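Local coordinates for protein monalysin (Pseudomonas entomophila, PDB 4MKO) that forms pores in membranes as a cytolytic and hemolytic toxin that damages the Drosophila intestine and contributes to the virulence of Pseudomonas entomophila, at residues A[30-35]-A[108-113]; A[53-58]-A[206-211]; A[58-63]-A[78-83]; A[130-135]-A[187-192]. All coordinates share one frame; numbering follows the deposited sequence.

How the contacts relate
From the N terminus, segment 30-35 is the first to find a distant partner: contact 1 joins it to the loop at 108-113. Before that loop is reached, strand 46-67 opens contact 2 at 53-58 and contact 3 at 58-63, the two sharing Y58. Contact 3 closes at 78-83, so its short loop lies within both longer ones. Contact 2 closes last, on helix 201-211, and therefore crosses contact 1 while enclosing contact 4, which joins 130-135 to 187-192. Contacts 1 and 2 meet through neighbouring strands of the large sheet. Contacts 3 and 4, about 16 Å apart between centres, lay strands 72-81 and 124-133 against that sheet.

Contact 1 of 4, residues A[30-35]-A[108-113]; sequences CWVDGI and SEISTG
V32 and I110 meet tip to tip between the large sheet of this aerolysin-like fold and a loop that follows helix 103-107. The helix is closed by a Schellman motif in which E109 takes a positive phi of 62°, and I110, just after the turn, points back to the sheet. Two residues before V32, C30 SG is a ligand of a bound mercury ion. On V32, CG1 is the branch that makes the contact, 3.8 Å from CD1 of I110; CG1 stands opposite the backbone N (chi1 174°). After V32 the chain leaves the strand, and the carbonyl of D33 joins the loop through water: one water molecule donates to D33 O and to S108 O, 2.8 Å from each. At G34 the backbone runs close beside S108, with G34 CA 3.3 Å from S108 OG. The last link is made by I35, whose CG1 lies against the serine hydroxyl and whose amide donates to it. S108 OG is also hydrogen-bonded to V104 O in the helix, so a single hydroxyl ties the helix end to the first segment. The bond from I35 N to S108 OG measures 2.9 Å, with an N-H...O angle of 153°.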
loop_
_atom_site.group_PDB
_atom_site.type_symbol
_atom_site.label_atom_id
_atom_site.label_comp_id
_atom_site.label_asym_id
_atom_site.label_seq_id
_atom_site.Cartn_x
_atom_site.Cartn_y
_atom_site.Cartn_z
ATOM N N CYS A 30 -2.006 -5.612 -7.955
ATOM C CA CYS A 30 -1.245 -5.204 -9.115
ATOM C C CYS A 30 -0.025 -4.392 -8.703
ATOM O O CYS A 30 -0.027 -3.763 -7.636
ATOM C CB CYS A 30 -2.131 -4.443 -10.105
ATOM S SG CYS A 30 -2.840 -2.891 -9.471
ATOM N N TRP A 31 1.021 -4.434 -9.537
ATOM C CA TRP A 31 2.186 -3.561 -9.375
ATOM C C TRP A 31 1.694 -2.195 -9.826
ATOM O O TRP A 31 0.839 -2.099 -10.714
ATOM C CB TRP A 31 3.335 -4.023 -10.273
ATOM C CG TRP A 31 3.917 -5.338 -9.852
ATOM C CD1 TRP A 31 3.538 -6.577 -10.281
ATOM C CD2 TRP A 31 4.941 -5.546 -8.870
ATOM N NE1 TRP A 31 4.329 -7.538 -9.698
ATOM C CE2 TRP A 31 5.178 -6.938 -8.802
ATOM C CE3 TRP A 31 5.691 -4.687 -8.041
ATOM C CZ2 TRP A 31 6.137 -7.495 -7.941
ATOM C CZ3 TRP A 31 6.654 -5.239 -7.198
ATOM C CH2 TRP A 31 6.868 -6.627 -7.150
ATOM N N VAL A 32 2.197 -1.136 -9.204
ATOM C CA VAL A 32 1.772 0.229 -9.523
ATOM C C VAL A 32 2.957 0.991 -10.102
ATOM O O VAL A 32 4.018 1.018 -9.479
ATOM C CB VAL A 32 1.214 0.946 -8.254
ATOM C CG1 VAL A 32 0.904 2.424 -8.538
ATOM C CG2 VAL A 32 -0.026 0.231 -7.726
ATOM N N ASP A 33 2.760 1.627 -11.262
ATOM C CA ASP A 33 3.772 2.473 -11.910
ATOM C C ASP A 33 3.488 3.887 -11.394
ATOM O O ASP A 33 2.502 4.522 -11.796
ATOM C CB ASP A 33 3.614 2.401 -13.448
ATOM C CG ASP A 33 4.434 3.397 -14.260
ATOM O OD1 ASP A 33 5.281 4.100 -13.668
ATOM O OD2 ASP A 33 4.231 3.468 -15.485
ATOM N N GLY A 34 4.299 4.322 -10.441
ATOM C CA GLY A 34 4.144 5.635 -9.829
ATOM C C GLY A 34 5.450 6.396 -9.795
ATOM O O GLY A 34 6.515 5.813 -10.023
ATOM N N ILE A 35 5.371 7.703 -9.496
ATOM C CA ILE A 35 6.557 8.569 -9.433
ATOM C C ILE A 35 7.298 8.437 -8.104
ATOM O O ILE A 35 6.721 8.012 -7.094
ATOM C CB ILE A 35 6.183 10.066 -9.709
ATOM C CG1 ILE A 35 5.226 10.626 -8.624
ATOM C CG2 ILE A 35 5.603 10.250 -11.163
ATOM C CD1 ILE A 35 5.404 12.120 -8.353
ATOM N N SER A 108 1.249 10.458 -9.314
ATOM C CA SER A 108 1.029 9.080 -9.812
ATOM C C SER A 108 -0.424 8.863 -10.257
ATOM O O SER A 108 -0.798 7.731 -10.593
ATOM C CB SER A 108 1.381 8.066 -8.726
ATOM O OG SER A 108 2.746 8.186 -8.358
ATOM N N GLU A 109 -1.241 9.940 -10.247
ATOM C CA GLU A 109 -2.663 9.909 -10.663
ATOM C C GLU A 109 -3.502 8.982 -9.773
ATOM O O GLU A 109 -4.415 8.290 -10.232
ATOM C CB GLU A 109 -2.798 9.570 -12.168
ATOM C CG GLU A 109 -2.160 10.608 -13.080
ATOM C CD GLU A 109 -1.849 10.135 -14.488
ATOM O OE1 GLU A 109 -2.715 9.475 -15.105
ATOM O OE2 GLU A 109 -0.743 10.445 -14.985
ATOM N N ILE A 110 -3.165 8.972 -8.483
ATOM C CA ILE A 110 -3.870 8.206 -7.465
ATOM C C ILE A 110 -4.418 9.187 -6.453
ATOM O O ILE A 110 -3.750 10.157 -6.116
ATOM C CB ILE A 110 -2.917 7.168 -6.809
ATOM C CG1 ILE A 110 -2.559 6.053 -7.807
ATOM C CG2 ILE A 110 -3.483 6.599 -5.476
ATOM C CD1 ILE A 110 -1.308 5.269 -7.423
ATOM N N SER A 111 -5.631 8.932 -5.970
ATOM C CA SER A 111 -6.259 9.729 -4.918
ATOM C C SER A 111 -6.683 8.752 -3.825
ATOM O O SER A 111 -7.286 7.722 -4.137
ATOM C CB SER A 111 -7.475 10.488 -5.460
ATOM O OG SER A 111 -8.153 11.128 -4.392
ATOM N N THR A 112 -6.387 9.062 -2.540
ATOM C CA THR A 112 -6.777 8.178 -1.448
ATOM C C THR A 112 -8.278 8.211 -1.190
ATOM O O THR A 112 -8.830 7.216 -0.746
ATOM C CB THR A 112 -6.049 8.528 -0.132
ATOM O OG1 THR A 112 -6.541 9.791 0.322
ATOM C CG2 THR A 112 -4.521 8.590 -0.292
ATOM N N GLY A 113 -8.913 9.356 -1.433
ATOM C CA GLY A 113 -10.337 9.516 -1.157
ATOM C C GLY A 113 -10.586 9.936 0.276
ATOM O O GLY A 113 -11.739 10.102 0.688
HETATM O O HOH W 1 0.024 5.092 -10.543
#

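Contact 2 of 4, residues A[53-58]-A[206-211]; sequences RPVFAY and RNVLME
V208 of helix 201-211 packs on two consecutive strand residues, V55 and F56, with one methyl for each. The contacts are apolar: V208 CG1 lies 4.0 Å from V55 CG2, while V208 CG2 sits over one face of the F56 ring, 4.0 Å from F56 CD1. With V208 CG1 anti to the backbone N (chi1 169°), CG2 is left to reach the phenylalanine. Neighbouring residues of a regular strand would point to opposite sides. Here V55 and F56 both face V146 of the adjoining strand in a classic beta bulge, and both turn toward the helix. W31 meets the F56 ring edge-to-face, and F4 also lies against it.

The polar bonds of the two segments do not run between them. R53 grips the carbonyl oxygen of P54 side-on: NE donates to P54 O at 2.9 Å, NH2 donates to the same oxygen at 3.2 Å, and that oxygen lies in the guanidinium plane. In the helix, a wider pi-type turn is marked by the bond from E211 N to R206 O, 3.0 Å long.

All three touching residues are buried and meet through carbon alone, so shape and hydrophobic burial hold the helix to the sheet here.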
loop_
_atom_site.group_PDB
_atom_site.type_symbol
_atom_site.label_atom_id
_atom_site.label_comp_id
_atom_site.label_asym_id
_atom_site.label_seq_id
_atom_site.Cartn_x
_atom_site.Cartn_y
_atom_site.Cartn_z
ATOM N N ARG A 53 8.042 5.920 -3.434
ATOM C CA ARG A 53 7.278 5.735 -4.666
ATOM C C ARG A 53 6.212 4.676 -4.419
ATOM O O ARG A 53 6.456 3.761 -3.627
ATOM C CB ARG A 53 8.168 5.364 -5.881
ATOM C CG ARG A 53 8.938 4.043 -5.732
ATOM C CD ARG A 53 9.256 3.443 -7.108
ATOM N NE ARG A 53 8.026 2.979 -7.764
ATOM C CZ ARG A 53 7.922 2.613 -9.042
ATOM N NH1 ARG A 53 8.988 2.647 -9.844
ATOM N NH2 ARG A 53 6.758 2.216 -9.528
ATOM N N PRO A 54 5.046 4.754 -5.099
ATOM C CA PRO A 54 4.067 3.654 -4.969
ATOM C C PRO A 54 4.636 2.445 -5.689
ATOM O O PRO A 54 5.319 2.615 -6.706
ATOM C CB PRO A 54 2.809 4.170 -5.724
ATOM C CG PRO A 54 3.111 5.595 -6.133
ATOM C CD PRO A 54 4.617 5.749 -6.110
ATOM N N VAL A 55 4.351 1.226 -5.201
ATOM C CA VAL A 55 4.867 0.029 -5.885
ATOM C C VAL A 55 3.817 -1.053 -6.109
ATOM O O VAL A 55 4.006 -1.909 -6.979
ATOM C CB VAL A 55 6.125 -0.575 -5.193
ATOM C CG1 VAL A 55 7.354 0.331 -5.379
ATOM C CG2 VAL A 55 5.875 -0.894 -3.701
ATOM N N PHE A 56 2.786 -1.093 -5.253
ATOM C CA PHE A 56 1.816 -2.183 -5.352
ATOM C C PHE A 56 0.478 -1.752 -4.799
ATOM O O PHE A 56 0.391 -0.796 -4.037
ATOM C CB PHE A 56 2.364 -3.392 -4.552
ATOM C CG PHE A 56 1.861 -4.741 -5.036
ATOM C CD1 PHE A 56 2.428 -5.352 -6.150
ATOM C CD2 PHE A 56 0.855 -5.413 -4.354
ATOM C CE1 PHE A 56 1.961 -6.589 -6.604
ATOM C CE2 PHE A 56 0.402 -6.661 -4.796
ATOM C CZ PHE A 56 0.953 -7.235 -5.923
ATOM N N ALA A 57 -0.572 -2.447 -5.197
ATOM C CA ALA A 57 -1.905 -2.181 -4.646
ATOM C C ALA A 57 -2.563 -3.517 -4.514
ATOM O O ALA A 57 -2.443 -4.338 -5.427
ATOM C CB ALA A 57 -2.705 -1.272 -5.558
ATOM N N TYR A 58 -3.195 -3.780 -3.368
ATOM C CA TYR A 58 -3.831 -5.090 -3.221
ATOM C C TYR A 58 -5.112 -5.000 -2.422
ATOM O O TYR A 58 -5.384 -3.972 -1.797
ATOM C CB TYR A 58 -2.865 -6.155 -2.667
ATOM C CG TYR A 58 -2.519 -5.969 -1.212
ATOM C CD1 TYR A 58 -1.488 -5.116 -0.823
ATOM C CD2 TYR A 58 -3.179 -6.691 -0.220
ATOM C CE1 TYR A 58 -1.146 -4.963 0.517
ATOM C CE2 TYR A 58 -2.844 -6.544 1.125
ATOM C CZ TYR A 58 -1.833 -5.667 1.486
ATOM O OH TYR A 58 -1.475 -5.507 2.791
ATOM N N ARG A 206 7.342 -9.712 1.833
ATOM C CA ARG A 206 8.292 -10.765 1.472
ATOM C C ARG A 206 8.503 -10.787 -0.050
ATOM O O ARG A 206 9.646 -10.747 -0.508
ATOM C CB ARG A 206 7.811 -12.140 1.977
ATOM C CG ARG A 206 8.849 -13.266 1.852
ATOM C CD ARG A 206 8.236 -14.671 1.858
ATOM N NE ARG A 206 7.183 -14.835 2.863
ATOM C CZ ARG A 206 5.905 -15.078 2.585
ATOM N NH1 ARG A 206 5.508 -15.227 1.327
ATOM N NH2 ARG A 206 5.017 -15.189 3.563
ATOM N N ASN A 207 7.417 -10.799 -0.819
ATOM C CA ASN A 207 7.490 -10.875 -2.274
ATOM C C ASN A 207 7.964 -9.611 -2.965
ATOM O O ASN A 207 8.840 -9.688 -3.830
ATOM C CB ASN A 207 6.165 -11.325 -2.840
ATOM C CG ASN A 207 5.955 -12.813 -2.682
ATOM O OD1 ASN A 207 6.264 -13.600 -3.583
ATOM N ND2 ASN A 207 5.380 -13.223 -1.564
ATOM N N VAL A 208 7.394 -8.465 -2.605
ATOM C CA VAL A 208 7.738 -7.203 -3.256
ATOM C C VAL A 208 9.159 -6.725 -2.890
ATOM O O VAL A 208 9.937 -6.409 -3.779
ATOM C CB VAL A 208 6.650 -6.113 -2.992
ATOM C CG1 VAL A 208 7.111 -4.711 -3.426
ATOM C CG2 VAL A 208 5.331 -6.481 -3.654
ATOM N N LEU A 209 9.458 -6.602 -1.606
ATOM C CA LEU A 209 10.757 -6.061 -1.184
ATOM C C LEU A 209 11.876 -7.083 -1.113
ATOM O O LEU A 209 12.999 -6.817 -1.551
ATOM C CB LEU A 209 10.604 -5.361 0.170
ATOM C CG LEU A 209 11.891 -4.745 0.784
ATOM C CD1 LEU A 209 12.433 -3.591 -0.084
ATOM C CD2 LEU A 209 11.653 -4.288 2.219
ATOM N N MET A 210 11.605 -8.209 -0.469
ATOM C CA MET A 210 12.670 -9.174 -0.190
ATOM C C MET A 210 13.077 -9.973 -1.412
ATOM O O MET A 210 14.277 -10.117 -1.668
ATOM C CB MET A 210 12.292 -10.087 0.996
ATOM C CG MET A 210 11.866 -9.322 2.276
ATOM S SD MET A 210 13.003 -7.998 2.805
ATOM C CE MET A 210 14.408 -9.003 3.437
ATOM N N GLU A 211 12.088 -10.441 -2.185
ATOM C CA GLU A 211 12.339 -11.276 -3.357
ATOM C C GLU A 211 12.424 -10.508 -4.688
ATOM O O GLU A 211 13.181 -10.940 -5.551
ATOM C CB GLU A 211 11.316 -12.422 -3.436
ATOM C CG GLU A 211 11.438 -13.349 -2.232
ATOM C CD GLU A 211 10.489 -14.522 -2.083
ATOM O OE1 GLU A 211 9.806 -14.884 -3.069
ATOM O OE2 GLU A 211 10.456 -15.101 -0.971
#

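Contact 3 of 4, residues A[58-63]-A[78-83]; sequences YLQYVE and QLTKGH
Q78 meets V62 through its backbone, its carbonyl O lying 3.5 Å from V62 CG1. The segment 78-83 belongs to the inferred pore-forming region, which here lies against strand 46-67 of the large sheet. The two strand axes are 8.0 Å apart at their closest and run at 142°, roughly antiparallel but spaced as stacked layers and not as hydrogen-bonded neighbours. Water connects the backbone N of Q78 to E63, the residue after V62: a single molecule accepts from Q78 N at 2.9 Å and donates to E63 OE2. The side-chain amide of Q78 is directed elsewhere, with NE2 hydrogen-bonded to T127 OG1.

L79 supplies the apolar part. Its CD2 lies 3.8 Å from V62 CG2, and the two side chains cross at about a right angle. V62 holds CG1 anti to the backbone N (chi1 172°), which splits its methyls between the two partners, CG1 for Q78 and CG2 for L79. A classic beta bulge at V62 and E63, both facing I140, lets these consecutive residues turn toward the same partner segment.

At T80 the link is again through water. Q60 NE2 donates to a water molecule at 3.0 Å, and the same molecule is 2.7 Å from T80 OG1. The backbone O of T80 is held by T183 and Q142 of the large sheet.

With one small apolar contact flanked by two water bridges, the interface is only lightly bonded. This is consistent with a region that probably separates from the large sheet when the pore forms, as in related aerolysin-like toxins.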
loop_
_atom_site.group_PDB
_atom_site.type_symbol
_atom_site.label_atom_id
_atom_site.label_comp_id
_atom_site.label_asym_id
_atom_site.label_seq_id
_atom_site.Cartn_x
_atom_site.Cartn_y
_atom_site.Cartn_z
ATOM N N TYR A 58 -3.195 -3.780 -3.368
ATOM C CA TYR A 58 -3.831 -5.090 -3.221
ATOM C C TYR A 58 -5.112 -5.000 -2.422
ATOM O O TYR A 58 -5.384 -3.972 -1.797
ATOM C CB TYR A 58 -2.865 -6.155 -2.667
ATOM C CG TYR A 58 -2.519 -5.969 -1.212
ATOM C CD1 TYR A 58 -1.488 -5.116 -0.823
ATOM C CD2 TYR A 58 -3.179 -6.691 -0.220
ATOM C CE1 TYR A 58 -1.146 -4.963 0.517
ATOM C CE2 TYR A 58 -2.844 -6.544 1.125
ATOM C CZ TYR A 58 -1.833 -5.667 1.486
ATOM O OH TYR A 58 -1.475 -5.507 2.791
ATOM N N LEU A 59 -5.879 -6.084 -2.429
ATOM C CA LEU A 59 -7.152 -6.136 -1.716
ATOM C C LEU A 59 -6.942 -6.832 -0.379
ATOM O O LEU A 59 -6.513 -7.999 -0.336
ATOM C CB LEU A 59 -8.175 -6.898 -2.569
ATOM C CG LEU A 59 -8.682 -6.187 -3.829
ATOM C CD1 LEU A 59 -9.650 -7.075 -4.588
ATOM C CD2 LEU A 59 -9.336 -4.860 -3.487
ATOM N N GLN A 60 -7.195 -6.113 0.715
ATOM C CA GLN A 60 -7.031 -6.727 2.026
ATOM C C GLN A 60 -8.393 -7.116 2.579
ATOM O O GLN A 60 -9.374 -6.394 2.417
ATOM C CB GLN A 60 -6.236 -5.842 2.991
ATOM C CG GLN A 60 -7.046 -4.793 3.732
ATOM C CD GLN A 60 -6.226 -4.080 4.786
ATOM O OE1 GLN A 60 -5.024 -4.345 4.988
ATOM N NE2 GLN A 60 -6.848 -3.106 5.432
ATOM N N TYR A 61 -8.442 -8.270 3.211
ATOM C CA TYR A 61 -9.675 -8.840 3.758
ATOM C C TYR A 61 -10.388 -7.933 4.776
ATOM O O TYR A 61 -9.743 -7.395 5.676
ATOM C CB TYR A 61 -9.336 -10.185 4.395
ATOM C CG TYR A 61 -10.539 -10.925 4.934
ATOM C CD1 TYR A 61 -11.400 -11.613 4.082
ATOM C CD2 TYR A 61 -10.821 -10.933 6.299
ATOM C CE1 TYR A 61 -12.513 -12.297 4.578
ATOM C CE2 TYR A 61 -11.928 -11.614 6.806
ATOM C CZ TYR A 61 -12.772 -12.290 5.941
ATOM O OH TYR A 61 -13.869 -12.954 6.430
ATOM N N VAL A 62 -11.722 -7.767 4.630
ATOM C CA VAL A 62 -12.533 -7.017 5.591
ATOM C C VAL A 62 -13.430 -8.019 6.350
ATOM O O VAL A 62 -13.315 -8.133 7.569
ATOM C CB VAL A 62 -13.339 -5.852 4.949
ATOM C CG1 VAL A 62 -14.326 -5.231 5.944
ATOM C CG2 VAL A 62 -12.407 -4.790 4.388
ATOM N N GLU A 63 -14.308 -8.738 5.634
ATOM C CA GLU A 63 -15.218 -9.728 6.224
ATOM C C GLU A 63 -15.938 -10.562 5.178
ATOM O O GLU A 63 -15.865 -10.283 3.977
ATOM C CB GLU A 63 -16.226 -9.070 7.193
ATOM C CG GLU A 63 -17.207 -8.108 6.543
ATOM C CD GLU A 63 -18.319 -7.639 7.464
ATOM O OE1 GLU A 63 -19.504 -7.755 7.074
ATOM O OE2 GLU A 63 -18.009 -7.126 8.563
ATOM N N GLN A 78 -16.547 -2.418 9.012
ATOM C CA GLN A 78 -15.503 -1.465 9.322
ATOM C C GLN A 78 -14.437 -1.389 8.252
ATOM O O GLN A 78 -13.824 -2.401 7.918
ATOM C CB GLN A 78 -14.851 -1.791 10.686
ATOM C CG GLN A 78 -15.789 -1.673 11.904
ATOM C CD GLN A 78 -16.403 -0.303 12.027
ATOM O OE1 GLN A 78 -15.718 0.683 12.305
ATOM N NE2 GLN A 78 -17.700 -0.204 11.752
ATOM N N LEU A 79 -14.210 -0.189 7.731
ATOM C CA LEU A 79 -13.092 0.076 6.824
ATOM C C LEU A 79 -12.114 0.927 7.617
ATOM O O LEU A 79 -12.425 1.336 8.742
ATOM C CB LEU A 79 -13.549 0.802 5.547
ATOM C CG LEU A 79 -14.537 0.064 4.625
ATOM C CD1 LEU A 79 -14.854 0.911 3.399
ATOM C CD2 LEU A 79 -14.007 -1.306 4.168
ATOM N N THR A 80 -10.924 1.187 7.069
ATOM C CA THR A 80 -9.956 2.047 7.749
ATOM C C THR A 80 -9.395 3.106 6.811
ATOM O O THR A 80 -9.439 2.956 5.580
ATOM C CB THR A 80 -8.817 1.225 8.396
ATOM O OG1 THR A 80 -8.051 0.591 7.368
ATOM C CG2 THR A 80 -9.314 0.191 9.415
ATOM N N LYS A 81 -8.862 4.189 7.404
ATOM C CA LYS A 81 -8.183 5.269 6.713
ATOM C C LYS A 81 -6.818 5.494 7.366
ATOM O O LYS A 81 -6.645 5.143 8.531
ATOM C CB LYS A 81 -9.024 6.555 6.634
ATOM C CG LYS A 81 -9.470 7.156 7.962
ATOM C CD LYS A 81 -10.658 8.095 7.718
ATOM C CE LYS A 81 -11.309 8.524 9.008
ATOM N NZ LYS A 81 -12.470 9.426 8.766
ATOM N N GLY A 82 -5.871 6.038 6.594
ATOM C CA GLY A 82 -4.494 6.261 7.041
ATOM C C GLY A 82 -3.666 5.013 6.818
ATOM O O GLY A 82 -4.028 4.168 5.991
ATOM N N HIS A 83 -2.568 4.845 7.580
ATOM C CA HIS A 83 -1.774 3.614 7.449
ATOM C C HIS A 83 -2.630 2.386 7.795
ATOM O O HIS A 83 -3.556 2.478 8.620
ATOM C CB HIS A 83 -0.505 3.682 8.322
ATOM C CG HIS A 83 0.541 4.591 7.758
ATOM N ND1 HIS A 83 0.455 5.967 7.900
ATOM C CD2 HIS A 83 1.636 4.297 7.018
ATOM C CE1 HIS A 83 1.520 6.457 7.279
ATOM N NE2 HIS A 83 2.261 5.488 6.743
HETATM O O HOH W 2 -6.436 -1.490 7.929
HETATM O O HOH W 3 -16.276 -5.209 9.723
#

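Contact 4 of 4, residues A[130-135]-A[187-192]; sequences TEMKGP and RVIVPS
T130 and R187 approach from opposite directions, and the hydroxyl of the first meets the guanidinium edge of the second. R187 NH2 donates to T130 OG1 over 2.9 Å, and the bond is fairly straight at 164°, with the oxygen lying practically in the guanidinium plane. The arginine chain bends at its second torsion (chi2 92°), which carries the flat group across toward the threonine. A third residue completes this polar cluster: the hydroxyl of Y77 is hydrogen-bonded both to T130 OG1 and to R187 NE, so the orientation of the guanidinium is fixed from two of its nitrogens.

I189 is arranged differently toward the same two residues. Its CD1 lies 3.4 Å above one face of the R187 guanidinium, offset toward the rim, and at the same time faces T130 end to end, 3.9 Å from T130 CG2. The other branch of I189 serves M132. The two side chains run obliquely past each other, and the methionine, bent at its last torsion, places CE 3.8 Å from I189 CG2. Polar and apolar contacts therefore lie side by side, the first at the R187 end and the second toward M132.

The strand segments 130-133 and 187-191 run almost parallel, at 4°, but their axes are 11.1 Å apart: the contact packs the two-stranded sheet of the inferred pore-forming region, which includes 130-135, on the large sheet. T130 and M132 pair by backbone with L75 and T73 of strand 72-81, while V188 and V190 pair with strand 136-151, whose F138 and I140 pack against M132 and I189 respectively.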
loop_
_atom_site.group_PDB
_atom_site.type_symbol
_atom_site.label_atom_id
_atom_site.label_comp_id
_atom_site.label_asym_id
_atom_site.label_seq_id
_atom_site.Cartn_x
_atom_site.Cartn_y
_atom_site.Cartn_z
ATOM N N THR A 130 -23.494 -0.972 2.757
ATOM C CA THR A 130 -23.945 -1.369 1.425
ATOM C C THR A 130 -25.248 -2.158 1.573
ATOM O O THR A 130 -25.298 -3.123 2.346
ATOM C CB THR A 130 -22.871 -2.174 0.648
ATOM O OG1 THR A 130 -21.687 -1.385 0.547
ATOM C CG2 THR A 130 -23.325 -2.548 -0.767
ATOM N N GLU A 131 -26.288 -1.760 0.824
ATOM C CA GLU A 131 -27.544 -2.507 0.828
ATOM C C GLU A 131 -27.276 -3.730 -0.034
ATOM O O GLU A 131 -26.786 -3.595 -1.158
ATOM C CB GLU A 131 -28.720 -1.675 0.284
ATOM C CG GLU A 131 -30.049 -2.386 0.494
ATOM C CD GLU A 131 -31.275 -1.640 0.008
ATOM O OE1 GLU A 131 -32.102 -1.244 0.861
ATOM O OE2 GLU A 131 -31.428 -1.478 -1.225
ATOM N N MET A 132 -27.470 -4.921 0.535
ATOM C CA MET A 132 -27.188 -6.168 -0.160
ATOM C C MET A 132 -28.388 -7.103 -0.057
ATOM O O MET A 132 -29.161 -7.021 0.904
ATOM C CB MET A 132 -25.954 -6.847 0.459
ATOM C CG MET A 132 -24.658 -6.065 0.287
ATOM S SD MET A 132 -23.331 -6.847 1.222
ATOM C CE MET A 132 -23.059 -8.313 0.236
ATOM N N LYS A 133 -28.507 -8.011 -1.026
ATOM C CA LYS A 133 -29.592 -8.977 -1.119
ATOM C C LYS A 133 -29.047 -10.390 -1.291
ATOM O O LYS A 133 -28.070 -10.605 -2.022
ATOM C CB LYS A 133 -30.492 -8.615 -2.318
ATOM C CG LYS A 133 -31.815 -9.377 -2.382
ATOM C CD LYS A 133 -32.653 -8.944 -3.580
ATOM C CE LYS A 133 -33.958 -9.699 -3.658
ATOM N NZ LYS A 133 -34.868 -9.128 -4.687
ATOM N N GLY A 134 -29.700 -11.347 -0.636
ATOM C CA GLY A 134 -29.340 -12.747 -0.794
ATOM C C GLY A 134 -30.057 -13.336 -1.999
ATOM O O GLY A 134 -30.793 -12.623 -2.695
ATOM N N PRO A 135 -29.871 -14.634 -2.297
ATOM C CA PRO A 135 -29.019 -15.599 -1.587
ATOM C C PRO A 135 -27.552 -15.443 -1.976
ATOM O O PRO A 135 -27.247 -14.961 -3.071
ATOM C CB PRO A 135 -29.593 -16.948 -2.035
ATOM C CG PRO A 135 -30.076 -16.696 -3.438
ATOM C CD PRO A 135 -30.539 -15.253 -3.465
ATOM N N ARG A 187 -13.673 -0.183 -1.785
ATOM C CA ARG A 187 -13.907 -1.534 -1.300
ATOM C C ARG A 187 -14.579 -2.352 -2.400
ATOM O O ARG A 187 -15.345 -1.811 -3.196
ATOM C CB ARG A 187 -14.735 -1.526 0.003
ATOM C CG ARG A 187 -16.201 -1.095 -0.163
ATOM C CD ARG A 187 -17.135 -2.265 -0.415
ATOM N NE ARG A 187 -18.507 -1.809 -0.670
ATOM C CZ ARG A 187 -19.002 -1.469 -1.857
ATOM N NH1 ARG A 187 -18.231 -1.490 -2.941
ATOM N NH2 ARG A 187 -20.269 -1.081 -1.968
ATOM N N VAL A 188 -14.317 -3.652 -2.401
ATOM C CA VAL A 188 -14.827 -4.594 -3.385
ATOM C C VAL A 188 -15.659 -5.627 -2.649
ATOM O O VAL A 188 -15.237 -6.104 -1.603
ATOM C CB VAL A 188 -13.632 -5.273 -4.126
ATOM C CG1 VAL A 188 -14.103 -6.323 -5.139
ATOM C CG2 VAL A 188 -12.736 -4.231 -4.813
ATOM N N ILE A 189 -16.797 -6.019 -3.235
ATOM C CA ILE A 189 -17.640 -7.106 -2.713
ATOM C C ILE A 189 -17.761 -8.128 -3.831
ATOM O O ILE A 189 -18.168 -7.772 -4.933
ATOM C CB ILE A 189 -19.036 -6.641 -2.184
ATOM C CG1 ILE A 189 -18.917 -5.510 -1.126
ATOM C CG2 ILE A 189 -19.785 -7.849 -1.595
ATOM C CD1 ILE A 189 -20.268 -4.909 -0.702
ATOM N N VAL A 190 -17.369 -9.389 -3.570
ATOM C CA VAL A 190 -17.446 -10.448 -4.573
ATOM C C VAL A 190 -18.135 -11.693 -4.011
ATOM O O VAL A 190 -17.889 -12.022 -2.844
ATOM C CB VAL A 190 -16.081 -10.819 -5.222
ATOM C CG1 VAL A 190 -15.547 -9.691 -6.113
ATOM C CG2 VAL A 190 -15.051 -11.243 -4.185
ATOM N N PRO A 191 -18.901 -12.458 -4.834
ATOM C CA PRO A 191 -19.449 -13.735 -4.337
ATOM C C PRO A 191 -18.291 -14.670 -3.994
ATOM O O PRO A 191 -17.231 -14.564 -4.623
ATOM C CB PRO A 191 -20.239 -14.289 -5.543
ATOM C CG PRO A 191 -20.475 -13.114 -6.424
ATOM C CD PRO A 191 -19.249 -12.257 -6.255
ATOM N N SER A 192 -18.487 -15.569 -3.008
ATOM C CA SER A 192 -17.471 -16.530 -2.561
ATOM C C SER A 192 -16.915 -17.362 -3.724
ATOM O O SER A 192 -15.768 -17.794 -3.659
ATOM C CB SER A 192 -18.030 -17.439 -1.471
ATOM O OG SER A 192 -19.159 -18.163 -1.931
#